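Side-chain contacts in uncharacterized protein YJL217W (Saccharomyces cerevisiae, PDB 3O12), which acts in galactose metabolism through the GAL83 protein and may control the level of ENO1: residues 58-62 / 63-67; 128-131 / 132-136. One frame throughout, in Å; residues are numbered along the deposited sequence.

Contact 1 (58-62 / 63-67); sequences DFWRE and TFYGF. With EDO (1,2-ethanediol), chain H; EDO (1,2-ethanediol), chain G.
Trp60 lays its indole across the loop that follows its own strand, between Thr63, Tyr65 and Phe67. CG lies anti to the backbone N (chi1 -172°), which turns the ring toward the loop. The indole NE1 gives a hydrogen bond to Thr63 O at 3.0 Å, bent to 142° at the hydrogen. Thr63 O also accepts from Tyr65 N, and both donors reach it from the same face of its carbonyl plane. Two bonds thus hold the Thr63 carbonyl, and the one from NE1, lying in the ring plane, helps set the rotation of the indole.

Tyr65 meets Trp60 in an offset edge-to-face pair. The edge of the phenol ring points at the indole face, with the planes at 75° and Tyr65 CD2 3.8 Å from Trp60 NE1. Phe67 comes in obliquely, its CE1 3.9 Å from Trp60 CD1. The three rings form an aromatic cluster. A 1,2-ethanediol, probably from the crystallisation liquor, packs among them. Its C2 lies over one face of Trp60, and its O2 is 2.6 Å from Asp58 OD2, to which it is hydrogen-bonded.

The loop is shaped by two classic gamma turns. One is centred on Glu62, with Thr63 N bonded to Arg61 O at 2.8 Å. The other is centred on Phe64 and uses the Tyr65 N to Thr63 O bond. Glu62 then closes the loop with both its main-chain groups: its N bonds to Phe67 O (2.9 Å), and its O receives Gly66 N (2.9 Å).

Strand 59-61 runs antiparallel to strand 68-78, which follows this loop. Main-chain bonding joins Trp60 to Arg69 there. Arg61 bonds through its main chain to Ser134 of strand 134-140, and Arg61 NE reaches Gly132 O in the turn before that strand.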
loop_
_atom_site.group_PDB
_atom_site.type_symbol
_atom_site.label_atom_id
_atom_site.label_comp_id
_atom_site.label_asym_id
_atom_site.label_seq_id
_atom_site.Cartn_x
_atom_site.Cartn_y
_atom_site.Cartn_z
ATOM N N ASP A 58 -9.417 -1.800 -7.653
ATOM C CA ASP A 58 -8.886 -0.438 -7.526
ATOM C C ASP A 58 -9.303 0.191 -6.194
ATOM O O ASP A 58 -10.245 -0.265 -5.543
ATOM C CB ASP A 58 -9.385 0.419 -8.703
ATOM C CG ASP A 58 -8.536 1.669 -8.950
ATOM O OD1 ASP A 58 -7.466 1.835 -8.321
ATOM O OD2 ASP A 58 -8.951 2.478 -9.813
ATOM N N PHE A 59 -8.600 1.253 -5.805
ATOM C CA PHE A 59 -8.976 2.066 -4.655
ATOM C C PHE A 59 -8.932 3.518 -5.096
ATOM O O PHE A 59 -7.873 4.014 -5.482
ATOM C CB PHE A 59 -7.979 1.891 -3.500
ATOM C CG PHE A 59 -8.125 0.603 -2.735
ATOM C CD1 PHE A 59 -9.274 0.340 -1.990
ATOM C CD2 PHE A 59 -7.086 -0.317 -2.719
ATOM C CE1 PHE A 59 -9.389 -0.847 -1.262
ATOM C CE2 PHE A 59 -7.195 -1.508 -1.993
ATOM C CZ PHE A 59 -8.343 -1.768 -1.274
ATOM N N TRP A 60 -10.071 4.197 -5.030
ATOM C CA TRP A 60 -10.149 5.606 -5.413
ATOM C C TRP A 60 -11.438 6.180 -4.862
ATOM O O TRP A 60 -12.449 5.493 -4.844
ATOM C CB TRP A 60 -10.152 5.771 -6.943
ATOM C CG TRP A 60 -10.047 7.211 -7.356
ATOM C CD1 TRP A 60 -11.061 8.040 -7.774
ATOM C CD2 TRP A 60 -8.853 7.998 -7.367
ATOM N NE1 TRP A 60 -10.555 9.295 -8.055
ATOM C CE2 TRP A 60 -9.205 9.290 -7.809
ATOM C CE3 TRP A 60 -7.516 7.735 -7.043
ATOM C CZ2 TRP A 60 -8.266 10.318 -7.933
ATOM C CZ3 TRP A 60 -6.583 8.759 -7.168
ATOM C CH2 TRP A 60 -6.968 10.036 -7.611
ATOM N N ARG A 61 -11.414 7.438 -4.425
ATOM C CA ARG A 61 -12.647 8.096 -3.998
ATOM C C ARG A 61 -12.836 9.459 -4.652
ATOM O O ARG A 61 -12.202 10.442 -4.262
ATOM C CB ARG A 61 -12.720 8.248 -2.473
ATOM C CG ARG A 61 -13.404 7.097 -1.770
ATOM C CD ARG A 61 -13.635 7.396 -0.289
ATOM N NE ARG A 61 -14.804 8.232 -0.022
ATOM C CZ ARG A 61 -16.053 7.775 0.046
ATOM N NH1 ARG A 61 -17.052 8.608 0.309
ATOM N NH2 ARG A 61 -16.311 6.490 -0.160
ATOM N N GLU A 62 -13.706 9.475 -5.666
ATOM C CA GLU A 62 -14.354 10.682 -6.201
ATOM C C GLU A 62 -13.517 11.634 -7.050
ATOM O O GLU A 62 -13.904 11.975 -8.169
ATOM C CB GLU A 62 -15.045 11.471 -5.082
ATOM C CG GLU A 62 -15.797 12.703 -5.570
ATOM C CD GLU A 62 -16.835 12.380 -6.638
ATOM O OE1 GLU A 62 -17.306 11.224 -6.695
ATOM O OE2 GLU A 62 -17.181 13.291 -7.422
ATOM N N THR A 63 -12.392 12.093 -6.517
ATOM C CA THR A 63 -11.672 13.207 -7.130
ATOM C C THR A 63 -11.478 13.079 -8.634
ATOM O O THR A 63 -10.887 12.105 -9.108
ATOM C CB THR A 63 -10.303 13.357 -6.471
ATOM O OG1 THR A 63 -10.488 13.367 -5.049
ATOM C CG2 THR A 63 -9.623 14.641 -6.911
ATOM N N PHE A 64 -11.974 14.085 -9.360
ATOM C CA PHE A 64 -11.766 14.256 -10.806
ATOM C C PHE A 64 -12.533 13.250 -11.667
ATOM O O PHE A 64 -13.341 13.641 -12.516
ATOM C CB PHE A 64 -10.270 14.256 -11.143
ATOM C CG PHE A 64 -9.967 14.582 -12.571
ATOM C CD1 PHE A 64 -10.171 15.861 -13.060
ATOM C CD2 PHE A 64 -9.449 13.613 -13.417
ATOM C CE1 PHE A 64 -9.876 16.171 -14.383
ATOM C CE2 PHE A 64 -9.155 13.913 -14.736
ATOM C CZ PHE A 64 -9.367 15.190 -15.217
ATOM N N TYR A 65 -12.301 11.960 -11.426
ATOM C CA TYR A 65 -12.893 10.914 -12.258
ATOM C C TYR A 65 -14.367 10.652 -11.955
ATOM O O TYR A 65 -15.088 10.098 -12.789
ATOM C CB TYR A 65 -12.065 9.628 -12.151
ATOM C CG TYR A 65 -10.636 9.826 -12.603
ATOM C CD1 TYR A 65 -10.306 9.819 -13.954
ATOM C CD2 TYR A 65 -9.620 10.036 -11.681
ATOM C CE1 TYR A 65 -9.002 10.018 -14.372
ATOM C CE2 TYR A 65 -8.309 10.226 -12.091
ATOM C CZ TYR A 65 -8.010 10.212 -13.431
ATOM O OH TYR A 65 -6.713 10.408 -13.852
ATOM N N GLY A 66 -14.814 11.034 -10.763
ATOM C CA GLY A 66 -16.227 10.957 -10.444
ATOM C C GLY A 66 -16.738 9.552 -10.180
ATOM O O GLY A 66 -17.929 9.275 -10.330
ATOM N N PHE A 67 -15.840 8.649 -9.815
ATOM C CA PHE A 67 -16.264 7.338 -9.361
ATOM C C PHE A 67 -15.551 6.981 -8.073
ATOM O O PHE A 67 -14.571 7.622 -7.684
ATOM C CB PHE A 67 -16.051 6.261 -10.430
ATOM C CG PHE A 67 -14.636 6.164 -10.947
ATOM C CD1 PHE A 67 -13.600 5.771 -10.120
ATOM C CD2 PHE A 67 -14.352 6.445 -12.278
ATOM C CE1 PHE A 67 -12.303 5.674 -10.602
ATOM C CE2 PHE A 67 -13.065 6.339 -12.765
ATOM C CZ PHE A 67 -12.038 5.964 -11.927
HETATM C C1 EDO H . -7.316 7.039 -10.867
HETATM O O1 EDO H . -6.938 6.745 -12.216
HETATM C C2 EDO H . -8.329 6.005 -10.389
HETATM O O2 EDO H . -7.691 4.726 -10.311
HETATM C C1 EDO G . -3.835 5.979 -8.213
HETATM O O1 EDO G . -2.853 4.950 -8.050
HETATM C C2 EDO G . -5.224 5.373 -8.077
HETATM O O2 EDO G . -5.344 4.179 -8.863
#

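Contact 2 (128-131 / 132-136)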
loop_
_atom_site.group_PDB
_atom_site.type_symbol
_atom_site.label_atom_id
_atom_site.label_comp_id
_atom_site.label_asym_id
_atom_site.label_seq_id
_atom_site.Cartn_x
_atom_site.Cartn_y
_atom_site.Cartn_z
ATOM N N VAL A 128 -1.617 7.868 -2.573
ATOM C CA VAL A 128 -2.944 8.459 -2.576
ATOM C C VAL A 128 -3.432 8.527 -1.145
ATOM O O VAL A 128 -3.565 7.495 -0.484
ATOM C CB VAL A 128 -3.938 7.646 -3.411
ATOM C CG1 VAL A 128 -5.338 8.299 -3.366
ATOM C CG2 VAL A 128 -3.460 7.530 -4.852
ATOM N N LEU A 129 -3.676 9.732 -0.651
ATOM C CA LEU A 129 -4.226 9.950 0.672
ATOM C C LEU A 129 -5.683 10.320 0.508
ATOM O O LEU A 129 -6.000 11.302 -0.169
ATOM C CB LEU A 129 -3.468 11.074 1.384
ATOM C CG LEU A 129 -3.687 11.208 2.893
ATOM C CD1 LEU A 129 -2.603 12.082 3.503
ATOM C CD2 LEU A 129 -5.059 11.756 3.201
ATOM N N THR A 130 -6.562 9.524 1.102
ATOM C CA THR A 130 -7.996 9.715 0.964
ATOM C C THR A 130 -8.569 10.094 2.311
ATOM O O THR A 130 -8.495 9.336 3.280
ATOM C CB THR A 130 -8.645 8.440 0.408
ATOM O OG1 THR A 130 -8.108 8.209 -0.899
ATOM C CG2 THR A 130 -10.158 8.581 0.317
ATOM N N ASN A 131 -9.086 11.311 2.389
ATOM C CA ASN A 131 -9.839 11.743 3.552
ATOM C C ASN A 131 -11.134 12.295 3.020
ATOM O O ASN A 131 -11.231 13.489 2.715
ATOM C CB ASN A 131 -9.056 12.793 4.335
ATOM C CG ASN A 131 -9.628 13.021 5.722
ATOM O OD1 ASN A 131 -10.817 12.815 5.955
ATOM N ND2 ASN A 131 -8.781 13.451 6.647
ATOM N N GLY A 132 -12.114 11.418 2.851
ATOM C CA GLY A 132 -13.332 11.768 2.146
ATOM C C GLY A 132 -13.102 11.640 0.653
ATOM O O GLY A 132 -13.812 10.904 -0.029
ATOM N N LYS A 133 -12.104 12.366 0.152
ATOM C CA LYS A 133 -11.732 12.304 -1.261
ATOM C C LYS A 133 -10.237 12.030 -1.424
ATOM O O LYS A 133 -9.434 12.315 -0.519
ATOM C CB LYS A 133 -12.093 13.613 -1.958
ATOM C CG LYS A 133 -13.578 13.907 -2.014
ATOM C CD LYS A 133 -13.785 15.236 -2.738
ATOM C CE LYS A 133 -15.226 15.706 -2.715
ATOM N NZ LYS A 133 -15.320 17.078 -3.297
ATOM N N SER A 134 -9.866 11.484 -2.584
ATOM C CA SER A 134 -8.473 11.093 -2.873
ATOM C C SER A 134 -7.552 12.234 -3.350
ATOM O O SER A 134 -7.939 13.053 -4.191
ATOM C CB SER A 134 -8.445 9.971 -3.915
ATOM O OG SER A 134 -9.115 8.802 -3.455
ATOM N N ASP A 135 -6.329 12.242 -2.813
ATOM C CA ASP A 135 -5.260 13.184 -3.178
ATOM C C ASP A 135 -4.034 12.380 -3.596
ATOM O O ASP A 135 -3.353 11.752 -2.769
ATOM C CB ASP A 135 -4.936 14.097 -1.982
ATOM C CG ASP A 135 -3.748 15.024 -2.229
ATOM O OD1 ASP A 135 -3.001 14.871 -3.236
ATOM O OD2 ASP A 135 -3.552 15.930 -1.382
ATOM N N TRP A 136 -3.767 12.396 -4.892
ATOM C CA TRP A 136 -2.794 11.533 -5.540
ATOM C C TRP A 136 -1.549 12.314 -5.923
ATOM O O TRP A 136 -1.637 13.360 -6.559
ATOM C CB TRP A 136 -3.475 10.975 -6.792
ATOM C CG TRP A 136 -2.688 10.078 -7.696
ATOM C CD1 TRP A 136 -1.648 9.249 -7.364
ATOM C CD2 TRP A 136 -2.943 9.868 -9.086
ATOM N NE1 TRP A 136 -1.226 8.554 -8.479
ATOM C CE2 TRP A 136 -2.003 8.922 -9.548
ATOM C CE3 TRP A 136 -3.879 10.391 -9.987
ATOM C CZ2 TRP A 136 -1.969 8.496 -10.874
ATOM C CZ3 TRP A 136 -3.840 9.971 -11.303
ATOM C CH2 TRP A 136 -2.892 9.028 -11.732
#
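Strands 122-131 and 134-140 form a tight beta hairpin, and the contact covers its closed end. The chain reverses through a classic gamma turn centred on Gly132, where a weak bond runs from Lys133 N to Asn131 O (2.9 Å). At the backbone angles of Gly132 (phi 83°, psi -57°) the carbonyl of Asn131 leaves no room for a side chain.

Leu129 and Asp135 form the hydrogen-bonded pair. Leu129 N reaches Asp135 O at 2.9 Å, and Asp135 N reaches Leu129 O at 2.8 Å. Nearer the turn, Asn131 N bonds to Lys133 O. CA-H...O contacts fill in between, from Val128 CA to Asp135 O and from Thr130 CA to Lys133 O.

Val128, Thr130, Ser134 and Trp136 share one face of the hairpin, as two non-hydrogen-bonded pairs. Val128 spreads its two methyls over two residues of the facing strand, its own partner Trp136 and Ser134, the partner of Thr130. CG1, anti to the backbone N (chi1 179°), rests 3.6 Å from Ser134 CB. CG2 touches the pyrrole side of the indole, 3.5 Å from Trp136 CD1. The two side chains cross obliquely. The indole NE1 of Trp136 has its main partner in Ser126 OG, further back on strand 122-131. Strand 110-119 flanks Val128 and Thr130, with Trp111 against both.

Beside the turn, two buried hydroxyls meet. Both sit anti to their own carbonyl carbon, which brings Thr130 OG1 and Ser134 OG to a 2.8 Å hydrogen bond. Ser134 OG also accepts from Arg61 N.

In the fold
Contact 1 comes first along the chain and contact 2 follows, yet their centres are about 9 Å apart. Both belong to the same antiparallel sheet, one of the two that make up this all-beta chain. The hairpin of contact 2 lies beside strand 59-61 and the loop of contact 1. Thr63 OG1 hydrogen-bonds to Ser134 O at 2.7 Å. Thr63 OG1 also packs on Lys133 CB, while Trp60 CH2 lies 3.7 Å from Trp136 CB. The two local turns are thus tied into one surface region, partly buried at the hairpin. Both lie in the DUF1349 part of the chain. 1,2-Ethanediol, probably from the crystallisation liquor, lies beside both tryptophans.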